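PDB 3KPB: L-aspartate semialdehyde sulfurtransferase from Methanocaldococcus jannaschii, which probably condenses sulfide with aspartate semialdehyde to make homocysteine, its C-terminal CBS domain pair, the part described here, binding S-adenosylmethionine and S-methyl-5'-thioadenosine. Local coordinates for residues A[32-37]-A[106-111]; A[42-47]-A[97-102]. All coordinates share one frame; numbering follows the deposited sequence.

Contact 1. Residues A[32-37]-A[106-111]; sequences INHLPI and VGIVTS
The imidazole of His34 is the flat group of this contact, and two methyls approach it obliquely. Ile108 CD1 comes in at the base of the ring, 3.3 Å from His34 CB and 4.0 Å from His34 CG, the two side chains crossing at about a right angle. Farther out, Thr110 CG2 lies 4.2 Å from His34 ND1. With CG1 anti to the backbone N (chi1 -175°), Ile108 extends toward segment 32-37, and the same CD1 methyl also meets the Pro36 ring, 4.3 Å from its CG. One methyl thus touches both the histidine and the proline, and the contact is wholly van der Waals. At the far corner of the ring, His34 NE2 is hydrogen-bonded to Ser94 OG, which would limit the ring's rotation. His34, Thr110 and Ser111 are known S-methyl-5'-thioadenosine-binding residues, so the packing borders a nucleoside site. Thr110 is the N-cap of helix 111-118, although its OG1 bond to Glu112 N is weak. Segment 32-37 runs from helix 20-30, on which Leu35 packs, into strand 35-38; strand 105-110 faces it from the other CBS repeat, with Val106 and Gly107 forming a classic beta bulge opposite Val98 of strand 95-99.

Contact 2. Residues A[42-47]-A[97-102]; sequences GKLVGI and PVVDDY. With SAM (S-adenosylmethionine), chain E.
Two apolar pairs carry the buried part of the contact between 42-47 and 97-102, whose chains run in nearly opposite directions (160° apart). Leu44 CD2 meets Val99 CG1 at 3.8 Å, the two side chains set crosswise. Ile47 CD1 rests against Pro97 CG at the same 3.8 Å; CG1, turned away from the backbone N (chi1 -167°), carries that methyl across to the proline.

Both branches of Ile47 also reach the S-adenosylmethionine adenine: CG2 lies 3.8 Å from its C4, while Ile47 CD1 and Pro97 CD are each 3.9 Å from its N6. Thr69, Asp52, Gly95 and Ile73 supply hydrogen bonds to the same ligand. Shortening Ile47 to alanine removes CG2 and CD1, which would probably open a gap beside the adenine and take away the methyl packed on Pro97 CG.

Polar groups gather at the other end. Two bends in the Lys43 chain lay CD and CE alongside Tyr102 O, each at 3.2 Å, as packing, while its NZ bonds to His41 O. Within 97-102 an Asx turn forms, Tyr102 N donating to Asp100 OD1 (2.9 Å) from 50° above the carboxylate plane; Asp100 OD1 also accepts from Arg104 N.

The chemistry therefore divides: packing alone joins the two CBS repeats and walls the adenine, while the polar bonds hold each segment's own turn.

Overall arrangement
Both contacts join the two CBS repeats into a CBS pair (Bateman module) through the same two sheets: contact 1 uses strands 35-38 and 105-110, contact 2 their neighbours 44-48 and 95-99. The paired strands are stitched by backbone bonds, with Ile37 N 2.8 Å from Gly46 O and Val106 N 2.8 Å from Val98 O. Contact centres lie about 11 Å apart. Contact 1 is the more central, about 3 Å from the chain centre, yet only partly buried. Contact 2, farther out at about 9 Å, is nonetheless the more buried, though it ends at the exposed Tyr102. Contact 1 is packing among S-methyl-5'-thioadenosine-site residues, whereas contact 2 packs directly on bound S-adenosylmethionine.

Contact 1. Residues A[32-37]-A[106-111]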
loop_
_atom_site.group_PDB
_atom_site.type_symbol
_atom_site.label_atom_id
_atom_site.label_comp_id
_atom_site.label_asym_id
_atom_site.label_seq_id
_atom_site.Cartn_x
_atom_site.Cartn_y
_atom_site.Cartn_z
ATOM N N ILE A 32 -8.859 -3.924 -5.365
ATOM C CA ILE A 32 -8.226 -4.784 -4.363
ATOM C C ILE A 32 -6.738 -4.498 -4.266
ATOM O O ILE A 32 -6.123 -4.047 -5.236
ATOM C CB ILE A 32 -8.439 -6.304 -4.652
ATOM C CG1 ILE A 32 -7.936 -6.685 -6.059
ATOM C CG2 ILE A 32 -9.909 -6.698 -4.402
ATOM C CD1 ILE A 32 -8.030 -8.174 -6.395
ATOM N N ASN A 33 -6.154 -4.758 -3.101
ATOM C CA ASN A 33 -4.710 -4.621 -2.976
ATOM C C ASN A 33 -3.985 -5.938 -2.733
ATOM O O ASN A 33 -2.801 -5.944 -2.429
ATOM C CB ASN A 33 -4.331 -3.594 -1.900
ATOM C CG ASN A 33 -2.859 -3.189 -1.967
ATOM O OD1 ASN A 33 -2.324 -2.939 -3.045
ATOM N ND2 ASN A 33 -2.207 -3.124 -0.810
ATOM N N HIS A 34 -4.695 -7.057 -2.856
ATOM C CA HIS A 34 -4.095 -8.374 -2.680
ATOM C C HIS A 34 -4.553 -9.267 -3.801
ATOM O O HIS A 34 -5.754 -9.452 -4.007
ATOM C CB HIS A 34 -4.517 -8.990 -1.355
ATOM C CG HIS A 34 -4.186 -8.146 -0.174
ATOM N ND1 HIS A 34 -5.081 -7.251 0.367
ATOM C CD2 HIS A 34 -3.053 -8.042 0.558
ATOM C CE1 HIS A 34 -4.517 -6.637 1.391
ATOM N NE2 HIS A 34 -3.287 -7.100 1.529
ATOM N N LEU A 35 -3.590 -9.814 -4.531
ATOM C CA LEU A 35 -3.874 -10.667 -5.666
ATOM C C LEU A 35 -3.059 -11.955 -5.547
ATOM O O LEU A 35 -1.868 -11.971 -5.862
ATOM C CB LEU A 35 -3.544 -9.917 -6.961
ATOM C CG LEU A 35 -3.825 -10.646 -8.275
ATOM C CD1 LEU A 35 -5.319 -10.942 -8.429
ATOM C CD2 LEU A 35 -3.294 -9.841 -9.460
ATOM N N PRO A 36 -3.686 -13.034 -5.045
ATOM C CA PRO A 36 -3.024 -14.341 -5.019
ATOM C C PRO A 36 -2.709 -14.795 -6.439
ATOM O O PRO A 36 -3.531 -14.614 -7.346
ATOM C CB PRO A 36 -4.071 -15.264 -4.387
ATOM C CG PRO A 36 -5.011 -14.356 -3.654
ATOM C CD PRO A 36 -4.999 -13.048 -4.373
ATOM N N ILE A 37 -1.514 -15.352 -6.623
ATOM C CA ILE A 37 -1.087 -15.842 -7.926
ATOM C C ILE A 37 -1.151 -17.363 -7.909
ATOM O O ILE A 37 -0.660 -18.003 -6.974
ATOM C CB ILE A 37 0.336 -15.352 -8.288
ATOM C CG1 ILE A 37 0.429 -13.816 -8.198
ATOM C CG2 ILE A 37 0.750 -15.877 -9.668
ATOM C CD1 ILE A 37 -0.593 -13.046 -9.049
ATOM N N VAL A 106 -9.363 -20.406 -1.976
ATOM C CA VAL A 106 -10.818 -20.390 -1.801
ATOM C C VAL A 106 -11.355 -18.985 -1.517
ATOM O O VAL A 106 -12.558 -18.732 -1.644
ATOM C CB VAL A 106 -11.304 -21.414 -0.735
ATOM C CG1 VAL A 106 -11.036 -22.847 -1.204
ATOM C CG2 VAL A 106 -10.653 -21.152 0.613
ATOM N N GLY A 107 -10.459 -18.081 -1.126
ATOM C CA GLY A 107 -10.821 -16.691 -0.883
ATOM C C GLY A 107 -9.658 -15.896 -0.335
ATOM O O GLY A 107 -8.508 -16.344 -0.383
ATOM N N ILE A 108 -9.961 -14.709 0.179
ATOM C CA ILE A 108 -8.969 -13.879 0.846
ATOM C C ILE A 108 -9.617 -13.138 2.010
ATOM O O ILE A 108 -10.784 -12.735 1.937
ATOM C CB ILE A 108 -8.261 -12.902 -0.133
ATOM C CG1 ILE A 108 -7.136 -12.143 0.581
ATOM C CG2 ILE A 108 -9.265 -11.935 -0.772
ATOM C CD1 ILE A 108 -5.988 -11.759 -0.315
ATOM N N VAL A 109 -8.853 -12.995 3.089
ATOM C CA VAL A 109 -9.278 -12.264 4.276
ATOM C C VAL A 109 -8.389 -11.036 4.477
ATOM O O VAL A 109 -7.163 -11.143 4.489
ATOM C CB VAL A 109 -9.242 -13.170 5.535
ATOM C CG1 VAL A 109 -9.447 -12.359 6.806
ATOM C CG2 VAL A 109 -10.308 -14.252 5.435
ATOM N N THR A 110 -9.014 -9.874 4.636
ATOM C CA THR A 110 -8.275 -8.642 4.879
ATOM C C THR A 110 -8.439 -8.150 6.319
ATOM O O THR A 110 -9.319 -8.615 7.051
ATOM C CB THR A 110 -8.670 -7.525 3.881
ATOM O OG1 THR A 110 -9.997 -7.066 4.167
ATOM C CG2 THR A 110 -8.608 -8.031 2.438
ATOM N N SER A 111 -7.578 -7.206 6.699
ATOM C CA SER A 111 -7.603 -6.562 8.012
ATOM C C SER A 111 -8.781 -5.601 8.150
ATOM O O SER A 111 -9.053 -5.107 9.247
ATOM C CB SER A 111 -6.290 -5.812 8.258
ATOM O OG SER A 111 -6.093 -4.792 7.292
#

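Contact 2. Residues A[42-47]-A[97-102]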
loop_
_atom_site.group_PDB
_atom_site.type_symbol
_atom_site.label_atom_id
_atom_site.label_comp_id
_atom_site.label_asym_id
_atom_site.label_seq_id
_atom_site.Cartn_x
_atom_site.Cartn_y
_atom_site.Cartn_z
ATOM N N GLY A 42 -4.488 -23.890 -10.799
ATOM C CA GLY A 42 -5.292 -23.215 -9.765
ATOM C C GLY A 42 -4.674 -23.254 -8.377
ATOM O O GLY A 42 -5.307 -22.874 -7.388
ATOM N N LYS A 43 -3.423 -23.698 -8.304
ATOM C CA LYS A 43 -2.730 -23.828 -7.025
ATOM C C LYS A 43 -1.878 -22.612 -6.711
ATOM O O LYS A 43 -1.167 -22.101 -7.581
ATOM C CB LYS A 43 -1.848 -25.080 -7.003
ATOM C CG LYS A 43 -2.543 -26.384 -7.407
ATOM C CD LYS A 43 -3.887 -26.567 -6.706
ATOM C CE LYS A 43 -4.380 -28.003 -6.844
ATOM N NZ LYS A 43 -4.825 -28.338 -8.235
ATOM N N LEU A 44 -1.917 -22.183 -5.451
ATOM C CA LEU A 44 -1.206 -20.981 -5.015
ATOM C C LEU A 44 0.310 -21.076 -5.202
ATOM O O LEU A 44 0.938 -22.047 -4.775
ATOM C CB LEU A 44 -1.531 -20.668 -3.550
ATOM C CG LEU A 44 -0.906 -19.398 -2.961
ATOM C CD1 LEU A 44 -1.554 -18.134 -3.523
ATOM C CD2 LEU A 44 -1.020 -19.431 -1.453
ATOM N N VAL A 45 0.886 -20.055 -5.837
ATOM C CA VAL A 45 2.339 -19.958 -6.019
ATOM C C VAL A 45 2.931 -18.619 -5.558
ATOM O O VAL A 45 4.154 -18.478 -5.468
ATOM C CB VAL A 45 2.770 -20.226 -7.486
ATOM C CG1 VAL A 45 2.377 -21.636 -7.920
ATOM C CG2 VAL A 45 2.163 -19.189 -8.432
ATOM N N GLY A 46 2.085 -17.635 -5.272
ATOM C CA GLY A 46 2.608 -16.339 -4.855
ATOM C C GLY A 46 1.540 -15.331 -4.522
ATOM O O GLY A 46 0.355 -15.646 -4.573
ATOM N N ILE A 47 1.964 -14.125 -4.155
ATOM C CA ILE A 47 1.037 -13.017 -3.928
ATOM C C ILE A 47 1.610 -11.688 -4.448
ATOM O O ILE A 47 2.827 -11.480 -4.445
ATOM C CB ILE A 47 0.597 -12.928 -2.432
ATOM C CG1 ILE A 47 -0.611 -11.988 -2.273
ATOM C CG2 ILE A 47 1.780 -12.520 -1.527
ATOM C CD1 ILE A 47 -1.270 -12.031 -0.893
ATOM N N PRO A 97 -4.365 -14.921 1.698
ATOM C CA PRO A 97 -5.142 -15.865 0.906
ATOM C C PRO A 97 -5.607 -17.017 1.788
ATOM O O PRO A 97 -4.890 -17.435 2.704
ATOM C CB PRO A 97 -4.137 -16.367 -0.140
ATOM C CG PRO A 97 -3.045 -15.343 -0.154
ATOM C CD PRO A 97 -2.962 -14.850 1.251
ATOM N N VAL A 98 -6.808 -17.508 1.508
ATOM C CA VAL A 98 -7.368 -18.657 2.199
ATOM C C VAL A 98 -7.215 -19.849 1.253
ATOM O O VAL A 98 -7.632 -19.782 0.088
ATOM C CB VAL A 98 -8.847 -18.413 2.580
ATOM C CG1 VAL A 98 -9.393 -19.592 3.364
ATOM C CG2 VAL A 98 -8.982 -17.126 3.395
ATOM N N VAL A 99 -6.579 -20.911 1.749
ATOM C CA VAL A 99 -6.284 -22.101 0.948
ATOM C C VAL A 99 -6.935 -23.342 1.549
ATOM O O VAL A 99 -7.255 -23.374 2.744
ATOM C CB VAL A 99 -4.743 -22.344 0.764
ATOM C CG1 VAL A 99 -4.099 -21.192 -0.000
ATOM C CG2 VAL A 99 -4.035 -22.569 2.104
ATOM N N ASP A 100 -7.148 -24.353 0.711
ATOM C CA ASP A 100 -7.577 -25.658 1.200
ATOM C C ASP A 100 -6.384 -26.627 1.270
ATOM O O ASP A 100 -5.232 -26.232 1.033
ATOM C CB ASP A 100 -8.759 -26.219 0.377
ATOM C CG ASP A 100 -8.402 -26.520 -1.081
ATOM O OD1 ASP A 100 -7.203 -26.650 -1.411
ATOM O OD2 ASP A 100 -9.343 -26.653 -1.902
ATOM N N ASP A 101 -6.665 -27.888 1.590
ATOM C CA ASP A 101 -5.622 -28.911 1.727
ATOM C C ASP A 101 -4.896 -29.250 0.414
ATOM O O ASP A 101 -3.838 -29.878 0.444
ATOM C CB ASP A 101 -6.195 -30.192 2.354
ATOM C CG ASP A 101 -6.343 -30.106 3.878
ATOM O OD1 ASP A 101 -5.752 -29.208 4.518
ATOM O OD2 ASP A 101 -7.050 -30.964 4.445
ATOM N N TYR A 102 -5.460 -28.851 -0.727
ATOM C CA TYR A 102 -4.828 -29.098 -2.031
ATOM C C TYR A 102 -4.152 -27.850 -2.594
ATOM O O TYR A 102 -3.686 -27.846 -3.735
ATOM C CB TYR A 102 -5.846 -29.687 -3.018
ATOM C CG TYR A 102 -6.302 -31.053 -2.583
ATOM C CD1 TYR A 102 -5.586 -32.188 -2.957
ATOM C CD2 TYR A 102 -7.417 -31.212 -1.750
ATOM C CE1 TYR A 102 -5.972 -33.447 -2.537
ATOM C CE2 TYR A 102 -7.817 -32.476 -1.322
ATOM C CZ TYR A 102 -7.086 -33.588 -1.724
ATOM O OH TYR A 102 -7.448 -34.854 -1.326
HETATM N N SAM E . 0.523 -4.798 3.927
HETATM C CA SAM E . 1.773 -4.394 3.264
HETATM C C SAM E . 1.675 -4.675 1.761
HETATM O O SAM E . 0.628 -4.473 1.140
HETATM O OXT SAM E . 2.644 -5.102 1.127
HETATM C CB SAM E . 2.942 -5.184 3.857
HETATM C CG SAM E . 4.219 -4.341 3.883
HETATM S SD SAM E . 5.616 -5.137 3.011
HETATM C CE SAM E . 6.702 -3.740 2.830
HETATM C "C5'" SAM E . 5.157 -5.415 1.263
HETATM C "C4'" SAM E . 5.238 -6.886 0.861
HETATM O "O4'" SAM E . 4.338 -7.668 1.660
HETATM C "C3'" SAM E . 4.714 -7.026 -0.566
HETATM O "O3'" SAM E . 5.830 -7.202 -1.433
HETATM C "C2'" SAM E . 3.869 -8.298 -0.538
HETATM O "O2'" SAM E . 4.370 -9.217 -1.516
HETATM C "C1'" SAM E . 4.098 -8.844 0.874
HETATM N N9 SAM E . 2.859 -9.503 1.337
HETATM C C8 SAM E . 1.659 -8.931 1.460
HETATM N N7 SAM E . 0.782 -9.836 1.898
HETATM C C5 SAM E . 1.428 -10.989 2.057
HETATM C C6 SAM E . 1.050 -12.257 2.477
HETATM N N6 SAM E . -0.204 -12.518 2.834
HETATM N N1 SAM E . 1.975 -13.227 2.522
HETATM C C2 SAM E . 3.228 -12.989 2.172
HETATM N N3 SAM E . 3.621 -11.791 1.766
HETATM C C4 SAM E . 2.745 -10.778 1.697
#